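Local atomic coordinates of putative transcriptional regulator, LysR family (Vibrio parahaemolyticus, PDB entry 3OXN), a protein that probably acts as a DNA-binding transcription factor of the LysR family; this chain is its substrate-binding domain, without the DNA-binding part. Residues 15-20 and 46-51; 89-94 and 190-195; 94-99 and 178-183; 117-122 and 162-167. All blocks are in the same frame, centred on the assembly; numbering follows the deposited sequence.

Interaction 1. Residues 15-20 and 46-51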
loop_
_atom_site.group_PDB
_atom_site.type_symbol
_atom_site.label_atom_id
_atom_site.label_comp_id
_atom_site.label_asym_id
_atom_site.label_seq_id
_atom_site.Cartn_x
_atom_site.Cartn_y
_atom_site.Cartn_z
ATOM N N GLN A 15 21.818 5.283 -20.202
ATOM C CA GLN A 15 22.268 5.051 -18.829
ATOM C C GLN A 15 23.127 6.181 -18.237
ATOM O O GLN A 15 23.701 6.024 -17.157
ATOM C CB GLN A 15 23.021 3.726 -18.727
ATOM C CG GLN A 15 24.508 3.890 -18.502
ATOM C CD GLN A 15 25.306 2.763 -19.099
ATOM O OE1 GLN A 15 24.801 1.652 -19.268
ATOM N NE2 GLN A 15 26.568 3.042 -19.435
ATOM N N GLN A 16 23.223 7.311 -18.935
ATOM C CA GLN A 16 23.761 8.516 -18.306
ATOM C C GLN A 16 22.745 8.880 -17.244
ATOM O O GLN A 16 23.081 9.386 -16.167
ATOM C CB GLN A 16 23.903 9.685 -19.303
ATOM C CG GLN A 16 22.692 10.676 -19.351
ATOM C CD GLN A 16 22.679 11.732 -18.219
ATOM O OE1 GLN A 16 21.946 11.599 -17.237
ATOM N NE2 GLN A 16 23.483 12.783 -18.368
ATOM N N CYS A 17 21.489 8.596 -17.570
ATOM C CA CYS A 17 20.351 9.034 -16.786
ATOM C C CYS A 17 20.514 8.768 -15.289
ATOM O O CYS A 17 20.661 7.619 -14.873
ATOM C CB CYS A 17 19.085 8.363 -17.307
ATOM S SG CYS A 17 17.611 9.223 -16.809
ATOM N N ASP A 18 20.498 9.835 -14.494
ATOM C CA ASP A 18 20.532 9.717 -13.041
ATOM C C ASP A 18 19.355 10.497 -12.473
ATOM O O ASP A 18 19.243 10.745 -11.269
ATOM C CB ASP A 18 21.857 10.237 -12.484
ATOM C CG ASP A 18 21.998 11.744 -12.614
ATOM O OD1 ASP A 18 20.968 12.434 -12.796
ATOM O OD2 ASP A 18 23.145 12.243 -12.522
ATOM N N GLN A 19 18.481 10.895 -13.384
ATOM C CA GLN A 19 17.300 11.656 -13.058
ATOM C C GLN A 19 16.318 10.804 -12.286
ATOM O O GLN A 19 16.239 9.601 -12.476
ATOM C CB GLN A 19 16.666 12.116 -14.361
ATOM C CG GLN A 19 15.219 12.525 -14.256
ATOM C CD GLN A 19 14.722 13.075 -15.567
ATOM O OE1 GLN A 19 15.518 13.381 -16.468
ATOM N NE2 GLN A 19 13.405 13.214 -15.687
ATOM N N THR A 20 15.558 11.427 -11.405
ATOM C CA THR A 20 14.538 10.674 -10.680
ATOM C C THR A 20 13.125 10.813 -11.287
ATOM O O THR A 20 12.737 11.857 -11.810
ATOM C CB THR A 20 14.544 10.981 -9.164
ATOM O OG1 THR A 20 13.195 11.019 -8.696
ATOM C CG2 THR A 20 15.212 12.314 -8.889
ATOM N N PRO A 46 21.271 2.116 -14.399
ATOM C CA PRO A 46 21.826 1.989 -13.039
ATOM C C PRO A 46 21.746 3.251 -12.167
ATOM O O PRO A 46 21.512 3.141 -10.960
ATOM C CB PRO A 46 23.288 1.627 -13.297
ATOM C CG PRO A 46 23.256 0.913 -14.614
ATOM C CD PRO A 46 22.171 1.552 -15.424
ATOM N N ASN A 47 21.946 4.427 -12.753
ATOM C CA ASN A 47 21.954 5.672 -11.977
ATOM C C ASN A 47 20.567 6.170 -11.614
ATOM O O ASN A 47 20.410 7.032 -10.751
ATOM C CB ASN A 47 22.657 6.782 -12.751
ATOM C CG ASN A 47 24.152 6.604 -12.797
ATOM O OD1 ASN A 47 24.906 7.564 -12.589
ATOM N ND2 ASN A 47 24.600 5.370 -13.072
ATOM N N VAL A 48 19.570 5.633 -12.303
ATOM C CA VAL A 48 18.202 6.122 -12.240
ATOM C C VAL A 48 17.668 6.020 -10.810
ATOM O O VAL A 48 18.128 5.180 -10.031
ATOM C CB VAL A 48 17.315 5.323 -13.233
ATOM C CG1 VAL A 48 16.591 4.173 -12.526
ATOM C CG2 VAL A 48 16.342 6.236 -13.928
ATOM N N SER A 49 16.712 6.886 -10.472
ATOM C CA SER A 49 16.137 6.959 -9.128
ATOM C C SER A 49 14.596 7.039 -9.176
ATOM O O SER A 49 14.031 7.753 -10.005
ATOM C CB SER A 49 16.713 8.177 -8.414
ATOM O OG SER A 49 16.206 8.322 -7.101
ATOM N N PHE A 50 13.917 6.318 -8.288
ATOM C CA PHE A 50 12.453 6.249 -8.332
ATOM C C PHE A 50 11.692 6.798 -7.124
ATOM O O PHE A 50 12.074 6.604 -5.971
ATOM C CB PHE A 50 12.004 4.816 -8.578
ATOM C CG PHE A 50 11.876 4.475 -10.017
ATOM C CD1 PHE A 50 10.751 4.846 -10.724
ATOM C CD2 PHE A 50 12.876 3.798 -10.667
ATOM C CE1 PHE A 50 10.619 4.539 -12.050
ATOM C CE2 PHE A 50 12.758 3.498 -11.989
ATOM C CZ PHE A 50 11.623 3.864 -12.684
ATOM N N ASN A 51 10.584 7.463 -7.412
ATOM C CA ASN A 51 9.714 7.954 -6.363
ATOM C C ASN A 51 8.254 7.559 -6.574
ATOM O O ASN A 51 7.532 8.197 -7.337
ATOM C CB ASN A 51 9.828 9.465 -6.222
ATOM C CG ASN A 51 9.350 9.946 -4.874
ATOM O OD1 ASN A 51 9.402 9.202 -3.900
ATOM N ND2 ASN A 51 8.877 11.183 -4.806
HETATM O O HOH W 1 19.609 9.222 -9.177
#
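Q15 CB packs against the P46 ring, 4.0 Å from CD, where the start of the chain runs up to its first strand in one lobe of a two-lobed fold like that of the periplasmic binding proteins. C17 follows, with SG 4.3 Å from V48 CG2. That valine side chain is turned mainly to helix 28-44, where it lies on I41 and Y42. The carbonyl oxygen of C17 faces the amide of V48 at too poor an angle to accept from it. At the next residue D18 CB rests on N47 CB at 3.6 Å. The CG of D18 sits between the backbone N and the carbonyl carbon (chi1 70°), which swings the carboxylate away from segment 46-51. One water joins the two backbones here by giving a hydrogen to each of two carbonyl oxygens, D18 O at 2.6 Å and N47 O at 2.8 Å. Q19 then accepts a weak bond, S49 N to Q19 O at 3.4 Å, while its own side chain leaves for A207 and Q208 of helix 206-227. T20 opens the parallel pairing of strands 20-25 and 49-54. It sits opposite S49 with both side chains on one face of the sheet, CB to CB 3.6 Å. S49 OG, anti to its amide nitrogen, bonds M143 O of the second subunit, and F50 and N51 continue the sheet into a parallel strand of that subunit. Across the T20-S49 pair, a CA-H...O contact runs from T20 CA to S49 O, 3.0 Å.

Interaction 2. Residues 89-94 and 190-195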
loop_
_atom_site.group_PDB
_atom_site.type_symbol
_atom_site.label_atom_id
_atom_site.label_comp_id
_atom_site.label_asym_id
_atom_site.label_seq_id
_atom_site.Cartn_x
_atom_site.Cartn_y
_atom_site.Cartn_z
ATOM N N GLY A 89 -2.966 -2.777 -20.343
ATOM C CA GLY A 89 -3.486 -4.128 -20.324
ATOM C C GLY A 89 -4.748 -4.322 -19.505
ATOM O O GLY A 89 -5.305 -3.394 -18.959
ATOM N N ARG A 90 -5.176 -5.566 -19.378
ATOM C CA ARG A 90 -6.548 -5.852 -18.997
ATOM C C ARG A 90 -6.662 -6.532 -17.649
ATOM O O ARG A 90 -6.760 -7.751 -17.583
ATOM C CB ARG A 90 -7.183 -6.745 -20.072
ATOM C CG ARG A 90 -8.613 -6.391 -20.405
ATOM C CD ARG A 90 -8.781 -6.189 -21.897
ATOM N NE ARG A 90 -10.063 -5.565 -22.202
ATOM C CZ ARG A 90 -11.201 -6.241 -22.332
ATOM N NH1 ARG A 90 -11.203 -7.569 -22.191
ATOM N NH2 ARG A 90 -12.333 -5.593 -22.603
ATOM N N VAL A 91 -6.690 -5.753 -16.578
ATOM C CA VAL A 91 -6.877 -6.324 -15.247
ATOM C C VAL A 91 -8.235 -6.994 -15.075
ATOM O O VAL A 91 -9.273 -6.417 -15.410
ATOM C CB VAL A 91 -6.767 -5.263 -14.158
ATOM C CG1 VAL A 91 -6.446 -5.922 -12.826
ATOM C CG2 VAL A 91 -5.712 -4.243 -14.527
ATOM N N GLY A 92 -8.218 -8.214 -14.548
ATOM C CA GLY A 92 -9.442 -8.906 -14.184
ATOM C C GLY A 92 -9.467 -9.155 -12.688
ATOM O O GLY A 92 -8.439 -9.004 -12.022
ATOM N N VAL A 93 -10.629 -9.542 -12.160
ATOM C CA VAL A 93 -10.784 -9.748 -10.712
ATOM C C VAL A 93 -10.922 -11.223 -10.301
ATOM O O VAL A 93 -11.559 -12.012 -10.994
ATOM C CB VAL A 93 -11.933 -8.879 -10.128
ATOM C CG1 VAL A 93 -12.615 -9.580 -8.980
ATOM C CG2 VAL A 93 -11.381 -7.558 -9.671
ATOM N N LEU A 94 -10.315 -11.592 -9.176
ATOM C CA LEU A 94 -10.260 -12.985 -8.762
ATOM C C LEU A 94 -10.458 -13.070 -7.241
ATOM O O LEU A 94 -10.284 -12.082 -6.544
ATOM C CB LEU A 94 -8.904 -13.560 -9.165
ATOM C CG LEU A 94 -8.854 -14.842 -10.006
ATOM C CD1 LEU A 94 -9.834 -14.799 -11.175
ATOM C CD2 LEU A 94 -7.437 -15.092 -10.501
ATOM N N THR A 190 -16.352 -8.448 -16.851
ATOM C CA THR A 190 -15.499 -8.215 -18.004
ATOM C C THR A 190 -14.299 -7.341 -17.629
ATOM O O THR A 190 -14.457 -6.181 -17.256
ATOM C CB THR A 190 -16.315 -7.589 -19.164
ATOM O OG1 THR A 190 -17.568 -8.286 -19.304
ATOM C CG2 THR A 190 -15.536 -7.669 -20.470
ATOM N N PRO A 191 -13.089 -7.909 -17.720
ATOM C CA PRO A 191 -11.852 -7.183 -17.409
ATOM C C PRO A 191 -11.900 -5.691 -17.771
ATOM O O PRO A 191 -12.296 -5.323 -18.888
ATOM C CB PRO A 191 -10.807 -7.910 -18.270
ATOM C CG PRO A 191 -11.288 -9.321 -18.280
ATOM C CD PRO A 191 -12.816 -9.274 -18.206
ATOM N N PHE A 192 -11.515 -4.853 -16.809
ATOM C CA PHE A 192 -11.290 -3.437 -17.050
ATOM C C PHE A 192 -9.876 -3.313 -17.540
ATOM O O PHE A 192 -9.142 -4.298 -17.526
ATOM C CB PHE A 192 -11.492 -2.608 -15.773
ATOM C CG PHE A 192 -10.712 -3.090 -14.560
ATOM C CD1 PHE A 192 -9.434 -2.618 -14.298
ATOM C CD2 PHE A 192 -11.286 -3.950 -13.640
ATOM C CE1 PHE A 192 -8.722 -3.031 -13.149
ATOM C CE2 PHE A 192 -10.578 -4.366 -12.493
ATOM C CZ PHE A 192 -9.297 -3.906 -12.252
ATOM N N ASP A 193 -9.470 -2.130 -17.980
ATOM C CA ASP A 193 -8.060 -1.997 -18.312
ATOM C C ASP A 193 -7.319 -0.892 -17.590
ATOM O O ASP A 193 -7.875 0.179 -17.304
ATOM C CB ASP A 193 -7.777 -2.002 -19.827
ATOM C CG ASP A 193 -8.901 -1.401 -20.646
ATOM O OD1 ASP A 193 -9.153 -1.927 -21.764
ATOM O OD2 ASP A 193 -9.523 -0.416 -20.171
ATOM N N TYR A 194 -6.064 -1.204 -17.258
ATOM C CA TYR A 194 -5.143 -0.270 -16.629
ATOM C C TYR A 194 -4.421 0.500 -17.716
ATOM O O TYR A 194 -4.435 0.105 -18.878
ATOM C CB TYR A 194 -4.119 -1.015 -15.777
ATOM C CG TYR A 194 -4.247 -0.799 -14.298
ATOM C CD1 TYR A 194 -5.461 -0.984 -13.654
ATOM C CD2 TYR A 194 -3.143 -0.424 -13.531
ATOM C CE1 TYR A 194 -5.580 -0.796 -12.282
ATOM C CE2 TYR A 194 -3.240 -0.239 -12.155
ATOM C CZ TYR A 194 -4.467 -0.427 -11.530
ATOM O OH TYR A 194 -4.590 -0.251 -10.163
ATOM N N SER A 195 -3.784 1.597 -17.314
ATOM C CA SER A 195 -3.125 2.518 -18.240
ATOM C C SER A 195 -2.022 3.364 -17.601
ATOM O O SER A 195 -1.862 3.395 -16.392
ATOM C CB SER A 195 -4.155 3.429 -18.930
ATOM O OG SER A 195 -5.395 3.420 -18.261
#
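Y194 N donates to G89 O at 2.9 Å (N-H...O angle 143°), closing an antiparallel hydrogen-bonded pair where the two inter-lobe crossings of this periplasmic-binding-protein-like fold run side by side. The regular pair ends there. V91 N lies near F192 O, but the angle is too poor for a bond. G92 and L94 turn to A168 and V166 for backbone bonds. At the exposed R90 the charges make only a long salt bridge, R90 NE to D193 OD1 at 3.8 Å, the carboxylate oxygen at the guanidinium edge and the two planes 62° apart. The carbonyl oxygen of P191 lies over one guanidinium face, P191 O to R90 CZ 3.7 Å, and R90 CG rests on P191 CB at 3.4 Å.

On the inner side, F192 has its CG tucked between backbone N and carbonyl carbon (chi1 52°), which brings the ring back toward V91 although its CB bond points away. V91 O sits over the centre of one ring face, 3.6 Å above the plane. V127 and L130 of helix 125-134 back the ring. Y194 OH is hydrogen-bonded to T26 OG1, and V91 CG2 comes to 3.4 Å from Y194 CD1.

Interaction 3. Residues 94-99 and 178-183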
loop_
_atom_site.group_PDB
_atom_site.type_symbol
_atom_site.label_atom_id
_atom_site.label_comp_id
_atom_site.label_asym_id
_atom_site.label_seq_id
_atom_site.Cartn_x
_atom_site.Cartn_y
_atom_site.Cartn_z
ATOM N N LEU A 94 -10.315 -11.592 -9.176
ATOM C CA LEU A 94 -10.260 -12.985 -8.762
ATOM C C LEU A 94 -10.458 -13.070 -7.241
ATOM O O LEU A 94 -10.284 -12.082 -6.544
ATOM C CB LEU A 94 -8.904 -13.560 -9.165
ATOM C CG LEU A 94 -8.854 -14.842 -10.006
ATOM C CD1 LEU A 94 -9.834 -14.799 -11.175
ATOM C CD2 LEU A 94 -7.437 -15.092 -10.501
ATOM N N CYS A 95 -10.822 -14.239 -6.725
ATOM C CA CYS A 95 -11.047 -14.413 -5.292
ATOM C C CYS A 95 -9.965 -15.234 -4.611
ATOM O O CYS A 95 -9.356 -16.110 -5.226
ATOM C CB CYS A 95 -12.396 -15.068 -5.049
ATOM S SG CYS A 95 -13.699 -13.985 -5.571
ATOM N N LEU A 96 -9.749 -14.961 -3.329
ATOM C CA LEU A 96 -8.749 -15.657 -2.543
ATOM C C LEU A 96 -9.418 -16.217 -1.305
ATOM O O LEU A 96 -10.055 -15.476 -0.559
ATOM C CB LEU A 96 -7.648 -14.678 -2.134
ATOM C CG LEU A 96 -6.261 -14.634 -2.805
ATOM C CD1 LEU A 96 -6.225 -15.269 -4.185
ATOM C CD2 LEU A 96 -5.720 -13.202 -2.840
ATOM N N LEU A 97 -9.286 -17.520 -1.075
ATOM C CA LEU A 97 -9.826 -18.130 0.147
ATOM C C LEU A 97 -8.734 -18.775 0.984
ATOM O O LEU A 97 -7.747 -19.227 0.452
ATOM C CB LEU A 97 -10.873 -19.198 -0.175
ATOM C CG LEU A 97 -11.958 -18.811 -1.158
ATOM C CD1 LEU A 97 -13.022 -19.852 -1.103
ATOM C CD2 LEU A 97 -12.510 -17.477 -0.763
ATOM N N SER A 98 -8.933 -18.835 2.294
ATOM C CA SER A 98 -8.033 -19.577 3.170
ATOM C C SER A 98 -8.132 -21.048 2.826
ATOM O O SER A 98 -9.183 -21.517 2.395
ATOM C CB SER A 98 -8.409 -19.357 4.641
ATOM O OG SER A 98 -7.689 -20.228 5.491
ATOM N N LYS A 99 -7.044 -21.782 3.014
ATOM C CA LYS A 99 -7.030 -23.184 2.617
ATOM C C LYS A 99 -8.013 -23.974 3.475
ATOM O O LYS A 99 -8.443 -25.053 3.088
ATOM C CB LYS A 99 -5.621 -23.763 2.711
ATOM C CG LYS A 99 -5.166 -24.443 1.431
ATOM C CD LYS A 99 -6.268 -25.368 0.876
ATOM C CE LYS A 99 -5.771 -26.226 -0.310
ATOM N NZ LYS A 99 -6.857 -27.083 -0.936
ATOM N N TYR A 178 1.035 -17.421 0.395
ATOM C CA TYR A 178 0.356 -17.309 1.673
ATOM C C TYR A 178 -0.521 -18.532 1.830
ATOM O O TYR A 178 -1.515 -18.524 2.561
ATOM C CB TYR A 178 -0.480 -16.034 1.732
ATOM C CG TYR A 178 0.340 -14.781 1.875
ATOM C CD1 TYR A 178 0.908 -14.438 3.097
ATOM C CD2 TYR A 178 0.548 -13.941 0.794
ATOM C CE1 TYR A 178 1.663 -13.283 3.236
ATOM C CE2 TYR A 178 1.300 -12.789 0.917
ATOM C CZ TYR A 178 1.856 -12.461 2.142
ATOM O OH TYR A 178 2.604 -11.311 2.269
ATOM N N ASP A 179 -0.111 -19.592 1.154
ATOM C CA ASP A 179 -0.959 -20.746 0.927
ATOM C C ASP A 179 -2.430 -20.530 1.221
ATOM O O ASP A 179 -2.934 -20.879 2.294
ATOM C CB ASP A 179 -0.443 -21.991 1.637
ATOM C CG ASP A 179 -0.508 -23.210 0.743
ATOM O OD1 ASP A 179 -1.630 -23.572 0.300
ATOM O OD2 ASP A 179 0.574 -23.768 0.455
ATOM N N LEU A 180 -3.101 -19.930 0.248
ATOM C CA LEU A 180 -4.550 -19.908 0.220
ATOM C C LEU A 180 -4.965 -20.211 -1.232
ATOM O O LEU A 180 -4.091 -20.487 -2.065
ATOM C CB LEU A 180 -5.111 -18.592 0.796
ATOM C CG LEU A 180 -4.875 -17.169 0.256
ATOM C CD1 LEU A 180 -3.849 -16.392 1.060
ATOM C CD2 LEU A 180 -4.540 -17.179 -1.209
ATOM N N VAL A 181 -6.266 -20.212 -1.535
ATOM C CA VAL A 181 -6.713 -20.594 -2.882
ATOM C C VAL A 181 -7.457 -19.506 -3.682
ATOM O O VAL A 181 -7.970 -18.534 -3.129
ATOM C CB VAL A 181 -7.476 -21.980 -2.945
ATOM C CG1 VAL A 181 -6.566 -23.136 -2.544
ATOM C CG2 VAL A 181 -8.765 -21.970 -2.125
ATOM N N VAL A 182 -7.506 -19.723 -4.998
ATOM C CA VAL A 182 -8.002 -18.764 -5.972
ATOM C C VAL A 182 -9.219 -19.294 -6.684
ATOM O O VAL A 182 -9.097 -20.208 -7.484
ATOM C CB VAL A 182 -6.942 -18.538 -7.045
ATOM C CG1 VAL A 182 -7.354 -17.419 -7.987
ATOM C CG2 VAL A 182 -5.595 -18.251 -6.393
ATOM N N LYS A 183 -10.388 -18.726 -6.405
ATOM C CA LYS A 183 -11.610 -19.134 -7.095
ATOM C C LYS A 183 -12.070 -18.021 -8.045
ATOM O O LYS A 183 -12.011 -16.853 -7.691
ATOM C CB LYS A 183 -12.698 -19.463 -6.077
ATOM C CG LYS A 183 -12.273 -20.502 -5.052
ATOM C CD LYS A 183 -12.705 -21.894 -5.459
ATOM C CE LYS A 183 -11.689 -22.965 -5.039
ATOM N NZ LYS A 183 -10.462 -22.976 -5.919
#
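L96 and L180 meet obliquely, L96 CG to L180 CD2 at 3.5 Å, while V182 lies beside L96 and points the same way, its CG2 3.8 Å from L96 CD1. The other branch, V182 CG1, is anti to the backbone N (chi1 -173°) and touches CD2 of L94, whose side chain crosses that of V182. A171 and A175 of helix 168-177 cover this group. The other face of the sheet carries L97, whose CB packs on V181 CG2 at 4.0 Å and whose CD1 meets the K183 chain at about a right angle, 4.1 Å from its CG.

The backbones form an antiparallel ladder in which 180-183 is the outermost strand, within this chain, of the second lobe's mixed sheet. L97 N gives V181 O a fairly straight bond of 2.6 Å (160° at the hydrogen). C95 and K183 exchange a pair of bonds, C95 N to K183 O at 3.0 Å and K183 N to C95 O at 3.0 Å, but in the second the donor stands 45° out of the carbonyl plane.

At the polar end K99 CD and CE cross V181 and touch its CG1. The amine turns to N105 OD1 instead of D179, leaving K99 NZ 6.4 Å from D179 OD1.

Interaction 4. Residues 117-122 and 162-167; sequences PHAMIA and IIITVP
Parallel strands 117-120 and 163-167, two inner, neighbouring strands in the sheet of the second lobe, are joined rung by rung, H118 beside I163, A119 beside I164, and selenomethionine M120 beside T165. The hydrogen bonds alternate in direction: I163 N to P117 O at 2.9 Å, A119 N to I163 O at 2.9 Å, T165 N to A119 O at 2.9 Å, and I121 N to T165 O at 2.9 Å. The second has its donor 45° out of the I163 carbonyl plane, whereas the first and last point nearly along the axis of the carbonyl they meet.

A119 CB touches two isoleucines, 3.7 Å from I162 CD1 and 4.1 Å from I164 CG1. I162 reaches it because CG1 stands between the backbone N and the carbonyl carbon (chi1 46°) and the chain then runs out extended. Helix 151-156 covers this face, with I156 on I162 and A153 on I164 and I121. The arrangement is the layered alpha/beta architecture of the periplasmic-binding-protein-like lobe: between the two strands the chain passes through helix 125-134, strand 142-146 and helix 151-156.

On the other face T165 OG1 is hydrogen-bonded to Y113 OH, and the same tyrosine ring stands edge-to-face with H118. Towards the C-terminal end I121 and V166 lie side by side, I121 CB 3.5 Å from V166 CG1. Beyond them P167, at the N-cap of helix 168-177, sets its ring against A122, P167 CG to A122 O 3.7 Å.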
loop_
_atom_site.group_PDB
_atom_site.type_symbol
_atom_site.label_atom_id
_atom_site.label_comp_id
_atom_site.label_asym_id
_atom_site.label_seq_id
_atom_site.Cartn_x
_atom_site.Cartn_y
_atom_site.Cartn_z
ATOM N N PRO A 117 -18.852 -13.591 4.203
ATOM C CA PRO A 117 -18.281 -12.262 4.459
ATOM C C PRO A 117 -17.243 -11.972 3.388
ATOM O O PRO A 117 -16.466 -12.863 3.051
ATOM C CB PRO A 117 -17.566 -12.427 5.803
ATOM C CG PRO A 117 -17.850 -13.816 6.265
ATOM C CD PRO A 117 -18.322 -14.607 5.123
ATOM N N HIS A 118 -17.229 -10.757 2.865
ATOM C CA HIS A 118 -16.328 -10.409 1.781
ATOM C C HIS A 118 -15.278 -9.422 2.259
ATOM O O HIS A 118 -15.604 -8.458 2.946
ATOM C CB HIS A 118 -17.107 -9.790 0.614
ATOM C CG HIS A 118 -17.886 -10.779 -0.204
ATOM N ND1 HIS A 118 -18.979 -11.462 0.295
ATOM C CD2 HIS A 118 -17.753 -11.169 -1.493
ATOM C CE1 HIS A 118 -19.471 -12.246 -0.652
ATOM N NE2 HIS A 118 -18.752 -12.083 -1.748
ATOM N N ALA A 119 -14.020 -9.674 1.895
ATOM C CA ALA A 119 -12.931 -8.724 2.121
ATOM C C ALA A 119 -12.392 -8.220 0.785
ATOM O O ALA A 119 -11.865 -8.995 -0.005
ATOM C CB ALA A 119 -11.826 -9.367 2.934
HETATM N N MSE A 120 -12.531 -6.925 0.517
HETATM C CA MSE A 120 -12.167 -6.400 -0.799
HETATM C C MSE A 120 -10.838 -5.682 -0.827
HETATM O O MSE A 120 -10.720 -4.566 -0.336
HETATM C CB MSE A 120 -13.238 -5.458 -1.314
HETATM C CG MSE A 120 -12.915 -4.915 -2.677
HETATM SE SE MSE A 120 -14.490 -4.188 -3.575
HETATM C CE MSE A 120 -15.798 -5.592 -3.161
ATOM N N ILE A 121 -9.842 -6.304 -1.437
ATOM C CA ILE A 121 -8.492 -5.772 -1.372
ATOM C C ILE A 121 -8.062 -5.115 -2.678
ATOM O O ILE A 121 -8.463 -5.563 -3.742
ATOM C CB ILE A 121 -7.510 -6.885 -0.970
ATOM C CG1 ILE A 121 -7.609 -7.116 0.533
ATOM C CG2 ILE A 121 -6.085 -6.531 -1.372
ATOM C CD1 ILE A 121 -7.558 -5.820 1.305
ATOM N N ALA A 122 -7.305 -4.021 -2.580
ATOM C CA ALA A 122 -6.558 -3.414 -3.692
ATOM C C ALA A 122 -7.372 -3.029 -4.917
ATOM O O ALA A 122 -6.814 -2.797 -5.995
ATOM C CB ALA A 122 -5.405 -4.317 -4.095
ATOM N N ILE A 162 -13.813 -15.309 5.323
ATOM C CA ILE A 162 -13.947 -14.284 4.299
ATOM C C ILE A 162 -13.508 -14.762 2.924
ATOM O O ILE A 162 -12.631 -15.615 2.794
ATOM C CB ILE A 162 -13.203 -12.988 4.645
ATOM C CG1 ILE A 162 -11.799 -13.305 5.157
ATOM C CG2 ILE A 162 -14.005 -12.151 5.634
ATOM C CD1 ILE A 162 -10.905 -12.082 5.234
ATOM N N ILE A 163 -14.155 -14.213 1.903
ATOM C CA ILE A 163 -13.716 -14.353 0.529
ATOM C C ILE A 163 -13.080 -13.031 0.120
ATOM O O ILE A 163 -13.746 -11.979 0.091
ATOM C CB ILE A 163 -14.889 -14.678 -0.409
ATOM C CG1 ILE A 163 -15.494 -16.039 -0.066
ATOM C CG2 ILE A 163 -14.441 -14.644 -1.856
ATOM C CD1 ILE A 163 -16.908 -16.181 -0.544
ATOM N N ILE A 164 -11.786 -13.094 -0.181
ATOM C CA ILE A 164 -10.993 -11.913 -0.498
ATOM C C ILE A 164 -11.019 -11.616 -1.995
ATOM O O ILE A 164 -10.377 -12.318 -2.765
ATOM C CB ILE A 164 -9.511 -12.099 -0.070
ATOM C CG1 ILE A 164 -9.379 -12.267 1.445
ATOM C CG2 ILE A 164 -8.697 -10.912 -0.486
ATOM C CD1 ILE A 164 -9.771 -13.645 1.947
ATOM N N THR A 165 -11.749 -10.589 -2.421
ATOM C CA THR A 165 -11.712 -10.203 -3.833
ATOM C C THR A 165 -10.501 -9.332 -4.120
ATOM O O THR A 165 -10.149 -8.479 -3.319
ATOM C CB THR A 165 -12.956 -9.435 -4.252
ATOM O OG1 THR A 165 -14.116 -10.264 -4.082
ATOM C CG2 THR A 165 -12.818 -9.012 -5.707
ATOM N N VAL A 166 -9.866 -9.541 -5.265
ATOM C CA VAL A 166 -8.625 -8.841 -5.604
ATOM C C VAL A 166 -8.429 -8.858 -7.102
ATOM O O VAL A 166 -8.909 -9.778 -7.771
ATOM C CB VAL A 166 -7.393 -9.560 -5.036
ATOM C CG1 VAL A 166 -7.157 -9.198 -3.594
ATOM C CG2 VAL A 166 -7.531 -11.057 -5.227
ATOM N N PRO A 167 -7.696 -7.861 -7.637
ATOM C CA PRO A 167 -7.281 -7.914 -9.045
ATOM C C PRO A 167 -6.582 -9.249 -9.322
ATOM O O PRO A 167 -5.739 -9.653 -8.515
ATOM C CB PRO A 167 -6.283 -6.754 -9.163
ATOM C CG PRO A 167 -6.623 -5.844 -8.077
ATOM C CD PRO A 167 -7.123 -6.697 -6.940
#

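Interaction 1 closes first along the chain and stands apart in the first lobe, its centre about 38 Å from that of interaction 3 and about 36 Å from that of interaction 4. Interactions 3 and 4 share the second lobe's mixed sheet, centres about 10 Å apart, with strand 93-98 between strands 163-167 and 180-183; L96 N to I164 O is a probable hydrogen bond joining them. Interaction 2 lies between the lobes: strand 194-199 leads into the first sheet and strand 93-98 into the second. Its loop encloses interaction 3, which in turn encloses interaction 4, so the second lobe is an insertion between two crossings, consistent with an effector cleft there.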